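Local coordinates for protein B-agarase (Saccharophagus degradans, PDB 4BQ2) that hydrolyses agarose as a family 50 exo-beta-agarase, probably releasing short products from chain ends, at residues Ser101-Val106 with Gly656-Gly661; Asn130-Ala135 with Ala448-Ala453; Trp410-Leu415 with Asp733-Val738; Ala422-Asn427 with Glu475-Ser480; Trp542-Ser547 with Lys559-Thr564. All coordinates share one frame; numbering follows the deposited sequence. Where two conformers were deposited one is given.

Contact 1 (Ser101-Val106 with Gly656-Gly661); sequences SIDIPV and GAMDHG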
# COMPACT_ATOMS: atom_id res chain seq x y z
N SER A 101 5.80 -13.60 2.47
CA SER A 101 6.52 -12.97 3.54
C SER A 101 5.79 -13.21 4.85
O SER A 101 4.55 -13.49 4.85
CB SER A 101 6.64 -11.44 3.28
OG SER A 101 7.37 -10.83 4.34
N ILE A 102 6.52 -13.11 5.95
CA ILE A 102 5.93 -13.27 7.29
C ILE A 102 6.86 -12.68 8.34
O ILE A 102 8.05 -12.46 8.07
CB ILE A 102 5.60 -14.77 7.58
CG1 ILE A 102 4.67 -14.91 8.78
CG2 ILE A 102 6.88 -15.58 7.77
CD1 ILE A 102 3.34 -14.24 8.55
N ASP A 103 6.33 -12.39 9.53
CA ASP A 103 7.13 -11.97 10.67
C ASP A 103 7.72 -13.20 11.34
O ASP A 103 7.05 -14.23 11.42
CB ASP A 103 6.24 -11.30 11.73
CG ASP A 103 5.14 -12.21 12.24
OD1 ASP A 103 4.21 -12.49 11.45
OD2 ASP A 103 5.24 -12.65 13.43
N ILE A 104 8.97 -13.08 11.81
CA ILE A 104 9.65 -14.11 12.59
C ILE A 104 9.92 -13.53 13.97
O ILE A 104 10.82 -12.69 14.15
CB ILE A 104 10.98 -14.57 11.96
CG1 ILE A 104 10.84 -14.81 10.44
CG2 ILE A 104 11.51 -15.77 12.74
CD1 ILE A 104 9.83 -15.90 10.01
N PRO A 105 9.11 -13.95 14.96
CA PRO A 105 9.29 -13.45 16.32
C PRO A 105 10.53 -14.00 16.99
O PRO A 105 11.04 -15.05 16.59
CB PRO A 105 8.02 -13.95 17.07
CG PRO A 105 7.04 -14.26 15.99
CD PRO A 105 7.87 -14.74 14.82
N VAL A 106 11.04 -13.26 17.97
CA VAL A 106 12.05 -13.75 18.92
C VAL A 106 11.33 -14.68 19.89
O VAL A 106 10.15 -14.47 20.18
CB VAL A 106 12.69 -12.58 19.69
CG1 VAL A 106 13.74 -13.07 20.66
CG2 VAL A 106 13.34 -11.60 18.74
N GLY A 656 1.56 -4.33 10.18
CA GLY A 656 0.44 -5.14 10.74
C GLY A 656 0.91 -6.39 11.45
O GLY A 656 2.12 -6.73 11.45
N ALA A 657 -0.04 -7.11 12.05
CA ALA A 657 0.29 -8.34 12.79
C ALA A 657 -0.87 -9.31 12.58
O ALA A 657 -1.90 -8.93 12.02
CB ALA A 657 0.49 -8.03 14.28
N MET A 658 -0.69 -10.54 13.06
CA MET A 658 -1.69 -11.60 12.82
C MET A 658 -2.31 -12.14 14.10
O MET A 658 -2.96 -13.20 14.09
CB MET A 658 -1.04 -12.73 12.00
CG MET A 658 -0.36 -12.22 10.74
SD MET A 658 0.59 -13.47 9.86
CE MET A 658 -0.77 -14.38 9.13
N ASP A 659 -2.12 -11.41 15.20
CA ASP A 659 -2.61 -11.81 16.52
C ASP A 659 -3.99 -11.20 16.92
O ASP A 659 -4.41 -11.33 18.08
CB ASP A 659 -1.58 -11.46 17.58
CG ASP A 659 -1.33 -9.94 17.70
OD1 ASP A 659 -1.76 -9.16 16.81
OD2 ASP A 659 -0.70 -9.54 18.68
N HIS A 660 -4.67 -10.58 15.97
CA HIS A 660 -6.00 -10.02 16.18
C HIS A 660 -6.92 -10.45 15.06
O HIS A 660 -7.83 -9.70 14.63
CB HIS A 660 -5.87 -8.50 16.27
CG HIS A 660 -7.01 -7.79 16.92
ND1 HIS A 660 -7.08 -7.55 18.28
CD2 HIS A 660 -8.06 -7.13 16.37
CE1 HIS A 660 -8.15 -6.83 18.54
NE2 HIS A 660 -8.76 -6.55 17.40
N GLY A 661 -6.72 -11.67 14.56
CA GLY A 661 -7.71 -12.27 13.68
C GLY A 661 -7.54 -12.06 12.20
O GLY A 661 -8.27 -12.65 11.41
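I102 and M658 carry nearly all of this small contact. CD1 of I102 meets SD of M658, and the two side chains cross at about a right angle. The modelled separation of CD1 of I102 and SD of M658 is 3.1 Å, too short for ordinary van der Waals packing. Both residues were deposited in two conformers, so the exact value is doubtful. What stands is a methyl set against a thioether. The M658 chain bends at its last torsion (chi3 75°), and CE of M658 stays 4.2 Å from CD1 of I102.

The I102 side is the firm one. It belongs to strand 97-104 of the CBM-like domain, which pairs antiparallel with strands 84-92 and 150-155. I102 is buried there and also packs on F152, V153 and Y112. M658 belongs to the loop between strand 648-652 and helix 673-688, a beta-to-alpha loop of the barrel expected for this family. The contact therefore joins the two domains.

M658 lies at the looser margin, partly exposed to solvent. The polar neighbour here is D103. Its OD1 lies 4.1 Å from SD of M658, near but without a bond between them. The carboxylate of D103 is held instead by a salt bridge from OD1 to R150, and the M658 side chain also touches R150.

Contact 2 (Asn130-Ala135 with Ala448-Ala453); sequences NDLNLA and ADFWGA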
# COMPACT_ATOMS: atom_id res chain seq x y z
N ASN A 130 -2.76 -8.23 -13.08
CA ASN A 130 -2.84 -7.29 -11.95
C ASN A 130 -3.67 -7.79 -10.78
O ASN A 130 -3.89 -7.04 -9.81
CB ASN A 130 -3.39 -5.94 -12.43
CG ASN A 130 -2.41 -5.18 -13.29
OD1 ASN A 130 -1.23 -5.55 -13.38
ND2 ASN A 130 -2.88 -4.12 -13.94
N ASP A 131 -4.14 -9.04 -10.86
CA ASP A 131 -4.87 -9.65 -9.75
C ASP A 131 -3.89 -10.35 -8.80
O ASP A 131 -3.51 -11.51 -9.04
CB ASP A 131 -5.95 -10.62 -10.25
CG ASP A 131 -6.74 -11.21 -9.10
OD1 ASP A 131 -6.58 -10.70 -7.97
OD2 ASP A 131 -7.50 -12.19 -9.31
N LEU A 132 -3.50 -9.64 -7.73
CA LEU A 132 -2.56 -10.20 -6.74
C LEU A 132 -3.25 -11.13 -5.74
O LEU A 132 -2.60 -11.76 -4.95
CB LEU A 132 -1.82 -9.08 -5.99
CG LEU A 132 -1.14 -8.07 -6.95
CD1 LEU A 132 -0.37 -7.00 -6.19
CD2 LEU A 132 -0.22 -8.78 -7.93
N ASN A 133 -4.58 -11.18 -5.75
CA ASN A 133 -5.33 -11.98 -4.80
C ASN A 133 -5.33 -13.46 -5.12
O ASN A 133 -4.96 -13.87 -6.22
CB ASN A 133 -6.79 -11.52 -4.80
CG ASN A 133 -6.91 -10.05 -4.49
OD1 ASN A 133 -7.38 -9.25 -5.33
ND2 ASN A 133 -6.45 -9.68 -3.32
N LEU A 134 -5.78 -14.27 -4.15
CA LEU A 134 -6.16 -15.65 -4.42
C LEU A 134 -7.60 -15.65 -4.97
O LEU A 134 -8.26 -14.59 -4.99
CB LEU A 134 -6.01 -16.48 -3.15
CG LEU A 134 -4.53 -16.60 -2.76
CD1 LEU A 134 -4.31 -16.80 -1.28
CD2 LEU A 134 -3.79 -17.66 -3.56
N ALA A 135 -8.08 -16.82 -5.38
CA ALA A 135 -9.35 -16.94 -6.10
C ALA A 135 -10.55 -16.44 -5.29
O ALA A 135 -11.53 -15.94 -5.87
CB ALA A 135 -9.58 -18.38 -6.54
N ALA A 448 3.13 -1.92 -18.06
CA ALA A 448 2.87 -2.68 -16.81
C ALA A 448 2.07 -1.82 -15.84
O ALA A 448 2.40 -1.74 -14.64
CB ALA A 448 4.17 -3.15 -16.17
N ASP A 449 1.04 -1.16 -16.38
CA ASP A 449 0.23 -0.23 -15.62
C ASP A 449 -0.54 -1.02 -14.57
O ASP A 449 -1.29 -1.97 -14.91
CB ASP A 449 -0.75 0.49 -16.53
CG ASP A 449 -0.08 1.26 -17.63
OD1 ASP A 449 1.04 1.79 -17.43
OD2 ASP A 449 -0.70 1.35 -18.72
N PHE A 450 -0.37 -0.62 -13.32
CA PHE A 450 -0.97 -1.33 -12.22
C PHE A 450 -2.40 -0.87 -11.87
O PHE A 450 -3.38 -1.57 -12.15
CB PHE A 450 -0.06 -1.30 -10.98
CG PHE A 450 -0.55 -2.23 -9.91
CD1 PHE A 450 -0.42 -3.61 -10.09
CD2 PHE A 450 -1.24 -1.74 -8.80
CE1 PHE A 450 -0.92 -4.49 -9.15
CE2 PHE A 450 -1.73 -2.63 -7.84
CZ PHE A 450 -1.58 -4.01 -8.03
N TRP A 451 -2.52 0.28 -11.23
CA TRP A 451 -3.87 0.77 -10.85
C TRP A 451 -4.75 1.14 -12.06
O TRP A 451 -5.98 1.14 -11.96
CB TRP A 451 -3.73 1.96 -9.90
CG TRP A 451 -3.14 1.64 -8.54
CD1 TRP A 451 -2.03 2.21 -7.97
CD2 TRP A 451 -3.67 0.73 -7.56
NE1 TRP A 451 -1.82 1.70 -6.71
CE2 TRP A 451 -2.81 0.78 -6.44
CE3 TRP A 451 -4.78 -0.15 -7.53
CZ2 TRP A 451 -3.03 -0.00 -5.28
CZ3 TRP A 451 -5.00 -0.92 -6.39
CH2 TRP A 451 -4.12 -0.84 -5.28
N GLY A 452 -4.14 1.46 -13.20
CA GLY A 452 -4.87 1.95 -14.37
C GLY A 452 -3.92 2.48 -15.41
O GLY A 452 -2.73 2.64 -15.15
N ALA A 453 -4.45 2.75 -16.60
CA ALA A 453 -3.63 3.29 -17.69
C ALA A 453 -3.15 4.71 -17.37
O ALA A 453 -3.80 5.44 -16.61
CB ALA A 453 -4.42 3.29 -18.99
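N130 and F450 run past each other in opposite directions, with the amide of N130 turned 52° from the phenyl ring. ND2 of N130 passes the ring and reaches O of D449, donating to it at 2.8 Å with an N-H...O angle of 151°. The donor sits in the carbonyl plane, on a lone pair. The acceptor is tilted a little out of the amide plane of N130. O of F450 is also close to ND2 of N130, at 3.2 Å, but the angle is too poor for a bond. One N-H thus does the polar work across the contact.

The other end of the amide lies obliquely by the ring, OD1 of N130 being 3.9 Å from CD1 of F450. L132 and F450 approach each other from opposite directions, with CD1 of L132 3.7 Å from CZ of F450, set obliquely to the ring. The ring has CG anti to the backbone N (chi1 -170°), which swings it in toward the 130-135 loop. An Asx turn spans L132: OD1 of D131 accepts from N of N133.

F450 has support from its own chain. Its CD2 lies 3.6 Å above the W451 ring plane, over the centre, and H366 meets both rings. NE1 of W451 bonds to E491.

The contact is a loop-to-loop bridge near the surface. Segment 130-135 lies in the connection from strand 110-115 to strand 150-155 of the CBM-like domain, and segment 448-453 lies between the short strands 443-444 and 454-455.

Contact 3 (Trp410-Leu415 with Asp733-Val738); sequences WGFTSL and DAAKEV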
# COMPACT_ATOMS: atom_id res chain seq x y z
N TRP A 410 -4.46 11.65 20.57
CA TRP A 410 -3.36 10.78 20.17
C TRP A 410 -2.18 11.60 19.68
O TRP A 410 -1.10 11.05 19.41
CB TRP A 410 -3.82 9.83 19.05
CG TRP A 410 -4.94 8.89 19.44
CD1 TRP A 410 -5.41 8.63 20.71
CD2 TRP A 410 -5.66 8.07 18.55
NE1 TRP A 410 -6.42 7.69 20.64
CE2 TRP A 410 -6.59 7.33 19.32
CE3 TRP A 410 -5.62 7.88 17.15
CZ2 TRP A 410 -7.48 6.44 18.74
CZ3 TRP A 410 -6.52 6.98 16.57
CH2 TRP A 410 -7.41 6.24 17.38
N GLY A 411 -2.40 12.91 19.56
CA GLY A 411 -1.33 13.88 19.29
C GLY A 411 -1.05 14.14 17.82
O GLY A 411 -0.08 14.83 17.48
N PHE A 412 -1.89 13.61 16.95
CA PHE A 412 -1.68 13.79 15.52
C PHE A 412 -1.95 15.21 15.13
O PHE A 412 -2.88 15.83 15.67
CB PHE A 412 -2.58 12.88 14.73
CG PHE A 412 -2.13 11.45 14.72
CD1 PHE A 412 -0.89 11.12 14.19
CD2 PHE A 412 -2.95 10.44 15.23
CE1 PHE A 412 -0.44 9.79 14.15
CE2 PHE A 412 -2.51 9.12 15.19
CZ PHE A 412 -1.26 8.80 14.67
N THR A 413 -1.16 15.74 14.21
CA THR A 413 -1.29 17.14 13.89
C THR A 413 -2.21 17.33 12.67
O THR A 413 -2.52 18.48 12.30
CB THR A 413 0.07 17.78 13.62
OG1 THR A 413 0.71 17.10 12.55
CG2 THR A 413 0.99 17.76 14.86
N SER A 414 -2.67 16.23 12.06
CA SER A 414 -3.54 16.33 10.88
C SER A 414 -4.41 15.11 10.70
O SER A 414 -4.12 14.06 11.28
CB SER A 414 -2.69 16.46 9.61
OG SER A 414 -1.90 15.31 9.39
N LEU A 415 -5.43 15.26 9.85
CA LEU A 415 -6.14 14.19 9.11
C LEU A 415 -5.44 14.03 7.77
O LEU A 415 -5.17 15.03 7.11
CB LEU A 415 -7.61 14.57 8.88
CG LEU A 415 -8.34 15.09 10.13
CD1 LEU A 415 -9.77 15.60 9.84
CD2 LEU A 415 -8.37 14.06 11.24
N ASP A 733 -0.58 4.17 21.91
CA ASP A 733 0.58 4.52 22.71
C ASP A 733 1.77 4.91 21.86
O ASP A 733 2.43 5.91 22.16
CB ASP A 733 0.93 3.39 23.65
CG ASP A 733 1.91 3.82 24.67
OD1 ASP A 733 1.49 4.47 25.63
OD2 ASP A 733 3.11 3.57 24.49
N ALA A 734 2.02 4.15 20.78
CA ALA A 734 3.17 4.43 19.90
C ALA A 734 3.01 5.80 19.26
O ALA A 734 3.95 6.57 19.20
CB ALA A 734 3.33 3.33 18.84
N ALA A 735 1.79 6.11 18.83
CA ALA A 735 1.52 7.42 18.23
C ALA A 735 1.72 8.55 19.25
O ALA A 735 2.35 9.57 18.92
CB ALA A 735 0.12 7.46 17.61
N LYS A 736 1.24 8.36 20.47
CA LYS A 736 1.43 9.41 21.48
C LYS A 736 2.89 9.65 21.82
O LYS A 736 3.30 10.80 22.03
CB LYS A 736 0.62 9.14 22.75
CG LYS A 736 -0.89 9.17 22.56
CD LYS A 736 -1.55 8.98 23.93
CE LYS A 736 -3.04 9.15 23.90
NZ LYS A 736 -3.52 9.38 25.32
N GLU A 737 3.69 8.58 21.88
CA GLU A 737 5.12 8.69 22.19
C GLU A 737 5.85 9.50 21.13
O GLU A 737 6.69 10.37 21.44
CB GLU A 737 5.75 7.29 22.33
CG GLU A 737 5.34 6.55 23.62
CD GLU A 737 6.17 6.96 24.86
OE1 GLU A 737 7.36 7.29 24.68
OE2 GLU A 737 5.64 6.94 26.01
N VAL A 738 5.55 9.20 19.87
CA VAL A 738 6.16 9.91 18.75
C VAL A 738 5.67 11.35 18.68
O VAL A 738 6.47 12.30 18.52
CB VAL A 738 5.83 9.19 17.42
CG1 VAL A 738 6.20 10.07 16.21
CG2 VAL A 738 6.58 7.84 17.34
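The carbonyl O of W410 is pressed against the helix segment 733-738 and accepts a hydrogen bond from ND2 of N739, one residue past that segment. It lies 3.7 Å from CA of K736 and 3.8 Å from C of A735. The close approach comes at the end of helix 394-410, where G411 closes a Schellman motif with positive phi (89°). The chain turns away there, and the CA atoms of W410 and K736 come within 5.2 Å.

The K736 side chain passes alongside W410, at the end of helix 394-410. Its CG is anti to its carbonyl carbon (chi1 -65°) and the chain is extended beyond, so its methylenes run past W410. CE of K736 is 4.0 Å from CD1 of W410, approaching the indole obliquely. NZ of K736 makes a weak hydrogen bond to OD1 of N409.

The partner helix 729-739 lies C-terminal to strand 693-699 and packs beside the barrel expected for this family. The loop leaves W410 toward strand 280-287. F412 is buried and also packs on Y680, T284 and L286. CE3 of W410 lies in the plane of the F412 ring, at its edge. CZ of F412 reaches CB of A735 at 3.5 Å.

Contact 4 (Ala422-Asn427 with Glu475-Ser480); sequences AYYDNN and EEIKNS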
# COMPACT_ATOMS: atom_id res chain seq x y z
N ALA A 422 -16.67 15.89 4.65
CA ALA A 422 -17.48 16.32 5.77
C ALA A 422 -16.59 16.79 6.95
O ALA A 422 -17.05 17.51 7.79
CB ALA A 422 -18.44 15.21 6.21
N TYR A 423 -15.32 16.37 7.00
CA TYR A 423 -14.38 16.82 8.06
C TYR A 423 -13.73 18.17 7.71
O TYR A 423 -13.06 18.75 8.54
CB TYR A 423 -13.21 15.86 8.21
CG TYR A 423 -13.50 14.57 8.92
CD1 TYR A 423 -13.48 14.49 10.30
CD2 TYR A 423 -13.80 13.41 8.19
CE1 TYR A 423 -13.75 13.28 10.96
CE2 TYR A 423 -14.08 12.22 8.82
CZ TYR A 423 -14.05 12.16 10.20
OH TYR A 423 -14.29 10.97 10.84
N TYR A 424 -13.93 18.65 6.50
CA TYR A 424 -13.14 19.82 6.05
C TYR A 424 -13.46 21.13 6.77
O TYR A 424 -12.65 22.09 6.71
CB TYR A 424 -13.32 20.03 4.55
CG TYR A 424 -12.59 19.01 3.69
CD1 TYR A 424 -11.89 17.92 4.26
CD2 TYR A 424 -12.68 19.09 2.29
CE1 TYR A 424 -11.27 16.98 3.43
CE2 TYR A 424 -12.04 18.18 1.49
CZ TYR A 424 -11.35 17.12 2.06
OH TYR A 424 -10.76 16.21 1.18
N ASP A 425 -14.61 21.18 7.43
CA ASP A 425 -14.93 22.34 8.26
C ASP A 425 -14.86 22.08 9.76
O ASP A 425 -15.46 22.81 10.54
CB ASP A 425 -16.29 22.96 7.88
CG ASP A 425 -17.47 22.04 8.17
OD1 ASP A 425 -17.24 20.84 8.41
OD2 ASP A 425 -18.63 22.51 8.14
N ASN A 426 -14.13 21.05 10.19
CA ASN A 426 -14.13 20.68 11.61
C ASN A 426 -13.52 21.79 12.44
O ASN A 426 -13.92 22.01 13.56
CB ASN A 426 -13.44 19.34 11.83
CG ASN A 426 -11.93 19.45 11.85
OD1 ASN A 426 -11.38 19.81 12.88
ND2 ASN A 426 -11.28 19.16 10.73
N ASN A 427 -12.56 22.51 11.86
CA ASN A 427 -11.97 23.69 12.46
C ASN A 427 -11.32 23.42 13.83
O ASN A 427 -11.28 24.29 14.68
CB ASN A 427 -12.97 24.86 12.51
CG ASN A 427 -13.35 25.33 11.12
OD1 ASN A 427 -12.70 24.99 10.13
ND2 ASN A 427 -14.43 26.12 11.04
N GLU A 475 -13.86 23.86 -4.37
CA GLU A 475 -15.23 23.99 -3.85
C GLU A 475 -15.40 23.31 -2.47
O GLU A 475 -16.11 23.83 -1.58
CB GLU A 475 -16.18 23.38 -4.87
CG GLU A 475 -17.64 23.54 -4.56
CD GLU A 475 -18.45 23.03 -5.72
OE1 GLU A 475 -18.28 21.86 -6.10
OE2 GLU A 475 -19.20 23.83 -6.30
N GLU A 476 -14.73 22.16 -2.30
CA GLU A 476 -14.71 21.45 -1.03
C GLU A 476 -13.97 22.13 0.12
O GLU A 476 -14.45 22.10 1.24
CB GLU A 476 -14.08 20.04 -1.19
CG GLU A 476 -14.83 19.15 -2.14
CD GLU A 476 -14.25 17.76 -2.25
OE1 GLU A 476 -13.04 17.60 -2.44
OE2 GLU A 476 -15.04 16.80 -2.20
N ILE A 477 -12.80 22.68 -0.23
CA ILE A 477 -11.79 23.27 0.64
C ILE A 477 -12.19 24.64 1.16
O ILE A 477 -11.84 25.05 2.27
CB ILE A 477 -10.49 23.47 -0.19
CG1 ILE A 477 -9.85 22.12 -0.49
CG2 ILE A 477 -9.51 24.41 0.49
CD1 ILE A 477 -9.74 21.23 0.71
N LYS A 478 -12.94 25.34 0.32
CA LYS A 478 -13.39 26.75 0.58
C LYS A 478 -12.26 27.67 1.01
O LYS A 478 -12.40 28.48 1.97
CB LYS A 478 -14.54 26.79 1.59
CG LYS A 478 -15.77 25.96 1.21
CD LYS A 478 -16.87 26.14 2.25
CE LYS A 478 -18.07 25.24 1.96
NZ LYS A 478 -19.04 26.02 1.14
N ASN A 479 -11.11 27.50 0.35
CA ASN A 479 -9.90 28.26 0.64
C ASN A 479 -9.55 28.25 2.15
O ASN A 479 -8.97 29.21 2.66
CB ASN A 479 -10.08 29.69 0.11
CG ASN A 479 -8.78 30.48 0.08
OD1 ASN A 479 -7.72 29.95 -0.26
ND2 ASN A 479 -8.88 31.79 0.38
N SER A 480 -9.89 27.17 2.86
CA SER A 480 -9.69 27.13 4.34
C SER A 480 -8.21 27.09 4.72
O SER A 480 -7.46 26.32 4.14
CB SER A 480 -10.34 25.87 4.96
OG SER A 480 -10.13 25.85 6.38
O HOH W 1 -10.84 16.79 -1.47
O HOH W 2 -12.18 25.05 7.37
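Y424 lays its ring along the end of helix 460-477, against E476 and I477. Here the loop between helix 394-410 and strand 431-435 packs on that helix end, in the catalytic part probably built as a (beta/alpha)8 barrel. CB of Y424 starts 4.1 Å from O of E476. Beyond it the ring is turned almost into line with CA (chi2 5°), which leaves the CD2-CE2 edge on the side of the helix. CD2 of Y424 comes to 3.6 Å from O of E476, and this carbonyl lies at the ring edge, near its plane. CE2 of Y424 meets CB of E476 at 3.8 Å. CE2 of Y424 also lies 3.9 Å from CD1 of I477, set obliquely to the ring; I477 has two conformers, so that touch may vary. At the tip, OH of Y424 donates to a water at 2.7 Å, which lies in the ring plane. The same water donates to OE1 of E476 at a short 2.5 Å. The ring also stacks on F431 of strand 431-435.

A type I turn from Y423 to N426 presents Y424. O of Y423 accepts from both N and ND2 of N426. A second water lies within reach of O of Y424, OD1 of N427 and OG of S480, with more acceptors around it than protons to give. The helix ends at I477, and K478 leaves it with positive phi.

The ring edge meets a carbonyl oxygen and aliphatic carbons, and the hydroxyl is bridged by water. Donation runs one way, from OH of Y424 to the water and from the water to E476. This is consistent with a charged carboxylate on E476.

Contact 5 (Trp542-Ser547 with Lys559-Thr564); sequences WGLKLS and KALPVT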
# COMPACT_ATOMS: atom_id res chain seq x y z
N TRP A 542 20.26 4.49 -33.06
CA TRP A 542 19.42 3.37 -32.64
C TRP A 542 19.76 2.08 -33.33
O TRP A 542 19.16 1.04 -33.03
CB TRP A 542 17.94 3.69 -32.87
CG TRP A 542 17.40 4.76 -31.94
CD1 TRP A 542 18.12 5.60 -31.15
CD2 TRP A 542 16.02 5.10 -31.75
NE1 TRP A 542 17.27 6.44 -30.46
CE2 TRP A 542 15.98 6.15 -30.81
CE3 TRP A 542 14.82 4.62 -32.28
CZ2 TRP A 542 14.76 6.73 -30.39
CZ3 TRP A 542 13.61 5.19 -31.87
CH2 TRP A 542 13.60 6.24 -30.92
N GLY A 543 20.75 2.15 -34.22
CA GLY A 543 21.14 1.00 -35.04
C GLY A 543 20.04 0.56 -35.98
O GLY A 543 19.88 -0.62 -36.24
N LEU A 544 19.26 1.51 -36.50
CA LEU A 544 18.11 1.17 -37.36
C LEU A 544 18.31 1.62 -38.81
O LEU A 544 19.32 2.25 -39.14
CB LEU A 544 16.83 1.81 -36.80
CG LEU A 544 16.23 1.35 -35.46
CD1 LEU A 544 15.00 2.18 -35.12
CD2 LEU A 544 15.87 -0.12 -35.48
N LYS A 545 17.34 1.34 -39.67
CA LYS A 545 17.41 1.69 -41.09
C LYS A 545 16.10 2.27 -41.58
O LYS A 545 15.61 1.92 -42.66
CB LYS A 545 17.75 0.46 -41.93
CG LYS A 545 19.10 -0.19 -41.64
CD LYS A 545 19.25 -1.44 -42.48
CE LYS A 545 18.04 -2.35 -42.34
NZ LYS A 545 17.63 -2.99 -43.63
N LEU A 546 15.50 3.14 -40.77
CA LEU A 546 14.23 3.75 -41.16
C LEU A 546 14.44 4.59 -42.42
O LEU A 546 15.49 5.20 -42.59
CB LEU A 546 13.71 4.63 -40.04
CG LEU A 546 13.28 3.81 -38.82
CD1 LEU A 546 13.42 4.65 -37.55
CD2 LEU A 546 11.86 3.30 -39.07
N SER A 547 13.45 4.64 -43.29
CA SER A 547 13.62 5.30 -44.58
C SER A 547 13.34 6.81 -44.44
O SER A 547 13.78 7.61 -45.29
CB SER A 547 12.69 4.68 -45.60
OG SER A 547 11.36 4.90 -45.20
N LYS A 559 11.17 -1.89 -28.32
CA LYS A 559 11.03 -2.89 -27.27
C LYS A 559 11.93 -4.09 -27.50
O LYS A 559 12.43 -4.68 -26.56
CB LYS A 559 9.57 -3.31 -27.17
CG LYS A 559 9.24 -4.49 -26.30
CD LYS A 559 7.73 -4.59 -26.11
CE LYS A 559 6.93 -4.23 -27.36
NZ LYS A 559 6.96 -5.23 -28.48
N ALA A 560 12.16 -4.44 -28.77
CA ALA A 560 13.06 -5.56 -29.10
C ALA A 560 14.56 -5.18 -29.15
O ALA A 560 15.41 -6.06 -29.24
CB ALA A 560 12.60 -6.24 -30.39
N LEU A 561 14.89 -3.89 -29.07
CA LEU A 561 16.29 -3.44 -29.11
C LEU A 561 16.96 -3.49 -27.73
O LEU A 561 16.33 -3.13 -26.73
CB LEU A 561 16.41 -2.01 -29.67
CG LEU A 561 15.71 -1.67 -30.99
CD1 LEU A 561 15.80 -0.18 -31.33
CD2 LEU A 561 16.30 -2.53 -32.12
N PRO A 562 18.24 -3.89 -27.68
CA PRO A 562 18.94 -3.85 -26.39
C PRO A 562 19.11 -2.41 -25.94
O PRO A 562 19.24 -1.51 -26.78
CB PRO A 562 20.30 -4.50 -26.69
CG PRO A 562 20.50 -4.36 -28.17
CD PRO A 562 19.13 -4.26 -28.80
N VAL A 563 19.07 -2.17 -24.63
CA VAL A 563 19.27 -0.81 -24.13
C VAL A 563 20.74 -0.42 -24.25
O VAL A 563 21.61 -1.04 -23.64
CB VAL A 563 18.78 -0.62 -22.68
CG1 VAL A 563 18.69 0.86 -22.36
CG2 VAL A 563 17.42 -1.27 -22.45
N THR A 564 21.01 0.59 -25.08
CA THR A 564 22.36 1.11 -25.31
C THR A 564 22.43 2.53 -24.74
O THR A 564 21.40 3.06 -24.29
CB THR A 564 22.68 1.18 -26.81
OG1 THR A 564 21.71 2.01 -27.47
CG2 THR A 564 22.69 -0.20 -27.42
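The backbones of W542-S547 and K559-T564 stay apart, with the nearest CA atoms, those of W542 and T564, at 8.2 Å, and the side chain of L561 spans the gap. L561 points toward the other segment. Its CD1 lies 4.0 Å from O of W542, a carbonyl at the end of helix 535-542. G543 follows with positive phi and turns the chain away.

L544 comes next and meets L561 with a single methyl. CD2 of L544 is 4.2 Å from CD1 of L561 and as far from CD2 of L561, so it faces both tips of the isopropyl group. The other methyl of L544, CD1, sits at the edge of the W542 ring, in its plane. L544 thus has one branch on the tryptophan and one on the leucine. The leucine-leucine touch is apolar and light. The indole of W542 is fixed elsewhere, with NE1 bonded to D570.

The contact joins two loops around helix 549-552. Segment 542-547 leads into it, and segment 559-564 leads from it to the long helix 565-593, with T564 as its N-cap. W542 and L561 both pack on L567 of that helix. W542 also touches L511 of helix 505-511.

Contacts 1 and 2 both tie the CBM-like domain to the rest of the chain, at two places with centres about 25 Å apart. The calcium site of D7, E9, S37, K38 and D185 belongs to that domain too. Contacts 3 and 4 both lie in the part probably built as the family's barrel and touch each other: CD1 of L415 packs on CB of Y423 at 3.8 Å. Along the chain, contact 4 is nested inside contact 3, whereas contacts 1 and 3 alternate. Contact 5 stands apart, with its centre about 53 Å from that of contact 4, although its nearest atoms are about 10 Å from contact 2.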